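Local coordinates for periplasmic aliphatic sulphonates-binding protein (Escherichia coli, PDB 2X26) that serves as the putative periplasmic binding protein of an ABC-type transport system for aliphatic sulfonates, at residues P63-Q68 with Q263-F268. Residues are numbered along the deposited sequence; the frame is centred on the assembly and turned at random.
Sequences PPIFAQ and QTADLF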
loop_
_atom_site.group_PDB
_atom_site.type_symbol
_atom_site.label_atom_id
_atom_site.label_comp_id
_atom_site.label_asym_id
_atom_site.label_seq_id
_atom_site.Cartn_x
_atom_site.Cartn_y
_atom_site.Cartn_z
ATOM N N PRO A 63 5.811 -5.099 1.585
ATOM C CA PRO A 63 7.146 -4.490 1.717
ATOM C C PRO A 63 7.608 -4.213 3.148
ATOM O O PRO A 63 8.782 -4.422 3.432
ATOM C CB PRO A 63 7.063 -3.226 0.832
ATOM C CG PRO A 63 6.038 -3.630 -0.285
ATOM C CD PRO A 63 5.014 -4.468 0.498
ATOM N N PRO A 64 6.730 -3.737 4.061
ATOM C CA PRO A 64 7.212 -3.445 5.398
ATOM C C PRO A 64 7.724 -4.656 6.138
ATOM O O PRO A 64 8.577 -4.509 7.027
ATOM C CB PRO A 64 5.972 -2.991 6.156
ATOM C CG PRO A 64 5.039 -2.494 5.086
ATOM C CD PRO A 64 5.344 -3.290 3.858
ATOM N N ILE A 65 7.174 -5.835 5.830
ATOM C CA ILE A 65 7.635 -7.052 6.522
ATOM C C ILE A 65 9.108 -7.286 6.165
ATOM O O ILE A 65 9.943 -7.563 7.056
ATOM C CB ILE A 65 6.783 -8.290 6.107
ATOM C CG1 ILE A 65 5.358 -8.074 6.563
ATOM C CG2 ILE A 65 7.414 -9.579 6.709
ATOM C CD1 ILE A 65 4.297 -9.121 5.987
ATOM N N PHE A 66 9.444 -7.177 4.885
ATOM C CA PHE A 66 10.880 -7.284 4.487
ATOM C C PHE A 66 11.792 -6.277 5.199
ATOM O O PHE A 66 12.847 -6.651 5.707
ATOM C CB PHE A 66 11.051 -7.119 2.977
ATOM C CG PHE A 66 10.621 -8.289 2.196
ATOM C CD1 PHE A 66 11.541 -9.205 1.735
ATOM C CD2 PHE A 66 9.278 -8.480 1.905
ATOM C CE1 PHE A 66 11.130 -10.303 1.013
ATOM C CE2 PHE A 66 8.870 -9.577 1.170
ATOM C CZ PHE A 66 9.797 -10.495 0.738
ATOM N N ALA A 67 11.378 -5.021 5.255
ATOM C CA ALA A 67 12.228 -3.992 5.895
ATOM C C ALA A 67 12.362 -4.246 7.413
ATOM O O ALA A 67 13.440 -4.151 7.996
ATOM C CB ALA A 67 11.637 -2.545 5.594
ATOM N N GLN A 68 11.258 -4.619 8.055
ATOM C CA GLN A 68 11.289 -4.750 9.492
ATOM C C GLN A 68 12.054 -6.001 9.854
ATOM O O GLN A 68 12.760 -6.051 10.870
ATOM C CB GLN A 68 9.856 -4.674 10.086
ATOM C CG GLN A 68 9.238 -3.245 9.745
ATOM C CD GLN A 68 7.708 -3.158 9.908
ATOM O OE1 GLN A 68 6.979 -4.179 9.925
ATOM N NE2 GLN A 68 7.221 -1.927 10.017
ATOM N N GLN A 263 0.264 -12.598 11.094
ATOM C CA GLN A 263 0.058 -13.863 10.380
ATOM C C GLN A 263 0.876 -13.870 9.073
ATOM O O GLN A 263 1.562 -14.853 8.736
ATOM C CB GLN A 263 -1.446 -14.090 10.071
ATOM C CG GLN A 263 -2.313 -14.744 11.177
ATOM C CD GLN A 263 -3.822 -14.478 10.982
ATOM O OE1 GLN A 263 -4.341 -14.503 9.863
ATOM N NE2 GLN A 263 -4.516 -14.206 12.077
ATOM N N THR A 264 0.789 -12.777 8.311
ATOM C CA THR A 264 1.514 -12.710 7.037
ATOM C C THR A 264 3.040 -12.718 7.260
ATOM O O THR A 264 3.813 -13.360 6.514
ATOM C CB THR A 264 1.107 -11.458 6.233
ATOM O OG1 THR A 264 -0.325 -11.501 6.034
ATOM C CG2 THR A 264 1.824 -11.443 4.858
ATOM N N ALA A 265 3.486 -11.988 8.279
ATOM C CA ALA A 265 4.924 -12.007 8.601
ATOM C C ALA A 265 5.360 -13.422 8.944
ATOM O O ALA A 265 6.398 -13.887 8.455
ATOM C CB ALA A 265 5.267 -11.055 9.718
ATOM N N ASP A 266 4.538 -14.127 9.722
ATOM C CA ASP A 266 4.858 -15.527 10.035
ATOM C C ASP A 266 4.910 -16.396 8.789
ATOM O O ASP A 266 5.875 -17.154 8.613
ATOM C CB ASP A 266 3.897 -16.130 11.051
ATOM C CG ASP A 266 3.887 -15.380 12.382
ATOM O OD1 ASP A 266 4.825 -14.611 12.686
ATOM O OD2 ASP A 266 2.900 -15.566 13.122
ATOM N N LEU A 267 3.912 -16.261 7.913
ATOM C CA LEU A 267 3.883 -17.001 6.648
ATOM C C LEU A 267 5.152 -16.760 5.816
ATOM O O LEU A 267 5.772 -17.707 5.294
ATOM C CB LEU A 267 2.661 -16.590 5.813
ATOM C CG LEU A 267 2.419 -17.366 4.502
ATOM C CD1 LEU A 267 2.235 -18.868 4.814
ATOM C CD2 LEU A 267 1.235 -16.801 3.658
ATOM N N PHE A 268 5.540 -15.493 5.687
ATOM C CA PHE A 268 6.744 -15.152 4.950
ATOM C C PHE A 268 8.020 -15.713 5.587
ATOM O O PHE A 268 8.856 -16.278 4.875
ATOM C CB PHE A 268 6.834 -13.653 4.636
ATOM C CG PHE A 268 6.101 -13.270 3.372
ATOM C CD1 PHE A 268 4.758 -13.599 3.204
ATOM C CD2 PHE A 268 6.750 -12.570 2.339
ATOM C CE1 PHE A 268 4.078 -13.249 2.004
ATOM C CE2 PHE A 268 6.081 -12.244 1.178
ATOM C CZ PHE A 268 4.748 -12.565 1.011
#
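Ile65 meets Thr264 and Ala265 with its two branches, an example of how one beta-branched side chain can span successive residues of a neighbouring helix. The longer branch ends in Ile65 CD1, which lies 3.6 Å from Thr264 CG2. The same Ile65 CD1 also approaches the backbone, 3.8 Å from Ala265 N. On the shorter branch, Ile65 CG2 rests on the methyl of the alanine, 4.0 Å from Ala265 CB. With CG1 beside the backbone N (chi1 -64°) and CG2 anti to it, and with an extended second torsion carrying CD1 outward, the two methyls are spread over Thr264 and Ala265. Consistent with the small side chain of Ala265, Ile65 CA and Ala265 CA are 6.0 Å apart. Replacing Ile65 by an alanine would probably leave the Thr264 methyl without this contact and open a gap beside Ala265.

The two segments, on helices 62-69 and 255-270, cross at -65° with axes 10.2 Å apart. In this periplasmic binding protein fold of two alpha/beta domains, helix 62-69 directly follows strand 56-59 of one domain's sheet, while 255-270 is the last helix of the chain. Thr264 and Phe268 also touch Asn118 of helix 115-126, whose preceding strand, 107-110, belongs to the other sheet.

Aromatic contact extends the apolar interface. Phe66 CE2 comes within 3.8 Å of Phe268 CD2. The ring planes are nearly perpendicular, at 86°, and the approach is oblique, with the centroids of the Phe66 and Phe268 rings 6.0 Å apart. On the Phe268 side, Ile62 and Leu273 pack against the same side chain.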